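Local coordinates for protein transcriptional regulator, MerR-family (Cupriavidus metallidurans CH34, PDB 5GPE) that binds lead(II) and probably acts as a metal-responsive, DNA-binding transcription regulator of the MerR family, at residues G25-P30 and L49-C54. Sequence-based numbering, arbitrary orientation.
Sequences GLLPEP and LFIRRC
Ile51 reaches out from helix 42-56 and lays its terminal CD1 methyl against two consecutive leucines of the loop that follows helix 15-23. On one of them, Leu26, the methyl meets the base of the side chain, with CD1 of Ile51 3.9 Å from CB of Leu26. On the other it meets a branch end: CD2 of Leu27 lies 4.0 Å from the same CD1, and the two side chains cross at about a right angle. The isoleucine owes its reach to an extended outer bond (chi2 164°), which carries CD1 away from its own helix and into the angle between the leucines. Leu26 directs its CB toward the helix, whereas Leu27 leaves the backbone obliquely and closes in through its end. No hydrogen bond joins the two segments, and the contact is purely apolar, small in area but buried.

The loop begins at Gly25, whose positive phi (74°) belongs to a Schellman motif ending helix 15-23; the chain then turns Leu26 inward at once. Tyr21 of that helix touches both Leu26 and Ile51, while Leu27 also packs on Val18 and Glu22. Polar bonds hold the same loop to helix 42-56 nearer the helix start, where Arg47 NH1 takes the carbonyl of Leu26 and His44 NE2 that of Glu29. About one turn beyond Ile51, Cys54 packs on Leu128 of the second subunit, so the helix that carries Ile51 also meets the dimer partner. Helix 15-23, the loop leaving it and helix 42-56 thus share one apolar core, as expected of the N-terminal helix-turn-helix domain of MerR-type regulators.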
loop_
_atom_site.group_PDB
_atom_site.type_symbol
_atom_site.label_atom_id
_atom_site.label_comp_id
_atom_site.label_asym_id
_atom_site.label_seq_id
_atom_site.Cartn_x
_atom_site.Cartn_y
_atom_site.Cartn_z
ATOM N N GLY B 25 -0.953 -6.030 20.713
ATOM C CA GLY B 25 -1.300 -7.323 21.295
ATOM C C GLY B 25 -0.555 -8.503 20.696
ATOM O O GLY B 25 -1.008 -9.635 20.824
ATOM N N LEU B 26 0.601 -8.251 20.086
ATOM C CA LEU B 26 1.396 -9.312 19.456
ATOM C C LEU B 26 2.438 -9.940 20.364
ATOM O O LEU B 26 3.052 -10.937 19.993
ATOM C CB LEU B 26 2.080 -8.792 18.202
ATOM C CG LEU B 26 1.161 -8.142 17.157
ATOM C CD1 LEU B 26 1.977 -7.766 15.933
ATOM C CD2 LEU B 26 0.004 -9.038 16.753
ATOM N N LEU B 27 2.660 -9.402 21.541
ATOM C CA LEU B 27 3.653 -9.961 22.449
ATOM C C LEU B 27 3.070 -10.419 23.773
ATOM O O LEU B 27 2.262 -9.760 24.312
ATOM C CB LEU B 27 4.746 -8.955 22.742
ATOM C CG LEU B 27 5.700 -8.533 21.640
ATOM C CD1 LEU B 27 6.847 -7.737 22.179
ATOM C CD2 LEU B 27 6.224 -9.741 20.932
ATOM N N PRO B 28 3.506 -11.546 24.302
ATOM C CA PRO B 28 3.004 -11.966 25.612
ATOM C C PRO B 28 3.480 -11.010 26.699
ATOM O O PRO B 28 4.397 -10.199 26.468
ATOM C CB PRO B 28 3.612 -13.360 25.800
ATOM C CG PRO B 28 4.836 -13.375 24.958
ATOM C CD PRO B 28 4.718 -12.290 23.919
ATOM N N GLU B 29 2.852 -11.101 27.863
ATOM C CA GLU B 29 3.176 -10.226 28.992
ATOM C C GLU B 29 4.663 -10.333 29.352
ATOM O O GLU B 29 5.273 -11.391 29.131
ATOM C CB GLU B 29 2.319 -10.569 30.214
ATOM C CG GLU B 29 0.839 -10.262 30.036
ATOM C CD GLU B 29 0.567 -8.772 29.915
ATOM O OE1 GLU B 29 0.951 -8.012 30.834
ATOM O OE2 GLU B 29 -0.016 -8.357 28.895
ATOM N N PRO B 30 5.261 -9.240 29.877
ATOM C CA PRO B 30 6.674 -9.302 30.291
ATOM C C PRO B 30 6.943 -10.390 31.343
ATOM O O PRO B 30 6.073 -10.691 32.156
ATOM C CB PRO B 30 6.950 -7.909 30.870
ATOM C CG PRO B 30 5.817 -7.047 30.461
ATOM C CD PRO B 30 4.662 -7.912 30.103
ATOM N N LEU B 49 11.200 -12.536 16.385
ATOM C CA LEU B 49 11.744 -13.147 15.187
ATOM C C LEU B 49 10.637 -13.741 14.304
ATOM O O LEU B 49 10.689 -13.603 13.085
ATOM C CB LEU B 49 12.805 -14.194 15.532
ATOM C CG LEU B 49 14.041 -13.659 16.264
ATOM C CD1 LEU B 49 15.007 -14.799 16.575
ATOM C CD2 LEU B 49 14.765 -12.563 15.491
ATOM N N PHE B 50 9.641 -14.373 14.921
ATOM C CA PHE B 50 8.477 -14.916 14.208
ATOM C C PHE B 50 7.733 -13.797 13.493
ATOM O O PHE B 50 7.430 -13.909 12.319
ATOM C CB PHE B 50 7.528 -15.643 15.190
ATOM C CG PHE B 50 6.300 -16.238 14.545
ATOM C CD1 PHE B 50 5.150 -15.471 14.354
ATOM C CD2 PHE B 50 6.281 -17.566 14.141
ATOM C CE1 PHE B 50 4.022 -16.024 13.761
ATOM C CE2 PHE B 50 5.160 -18.120 13.557
ATOM C CZ PHE B 50 4.030 -17.348 13.354
ATOM N N ILE B 51 7.477 -12.712 14.203
ATOM C CA ILE B 51 6.824 -11.521 13.638
ATOM C C ILE B 51 7.625 -10.946 12.456
ATOM O O ILE B 51 7.048 -10.621 11.415
ATOM C CB ILE B 51 6.604 -10.421 14.706
ATOM C CG1 ILE B 51 5.586 -10.899 15.754
ATOM C CG2 ILE B 51 6.090 -9.124 14.073
ATOM C CD1 ILE B 51 5.581 -10.079 17.016
ATOM N N ARG B 52 8.927 -10.829 12.604
ATOM C CA ARG B 52 9.812 -10.327 11.583
ATOM C C ARG B 52 9.703 -11.158 10.317
ATOM O O ARG B 52 9.603 -10.624 9.281
ATOM C CB ARG B 52 11.281 -10.278 12.053
ATOM C CG ARG B 52 12.297 -9.868 10.994
ATOM C CD ARG B 52 13.578 -10.701 11.041
ATOM N NE ARG B 52 14.433 -10.183 12.075
ATOM C CZ ARG B 52 15.601 -10.692 12.458
ATOM N NH1 ARG B 52 16.075 -11.789 11.899
ATOM N NH2 ARG B 52 16.269 -10.091 13.401
ATOM N N ARG B 53 9.721 -12.470 10.443
ATOM C CA ARG B 53 9.639 -13.352 9.260
ATOM C C ARG B 53 8.279 -13.241 8.560
ATOM O O ARG B 53 8.206 -13.268 7.328
ATOM C CB ARG B 53 9.942 -14.798 9.623
ATOM C CG ARG B 53 11.383 -15.020 10.090
ATOM C CD ARG B 53 11.601 -16.443 10.560
ATOM N NE ARG B 53 12.848 -16.550 11.313
ATOM C CZ ARG B 53 12.967 -16.842 12.611
ATOM N NH1 ARG B 53 11.910 -17.094 13.387
ATOM N NH2 ARG B 53 14.182 -16.882 13.143
ATOM N N CYS B 54 7.211 -13.120 9.349
ATOM C CA CYS B 54 5.877 -12.926 8.799
ATOM C C CYS B 54 5.768 -11.619 8.023
ATOM O O CYS B 54 5.203 -11.588 6.918
ATOM C CB CYS B 54 4.825 -12.940 9.893
ATOM S SG CYS B 54 4.550 -14.541 10.655
#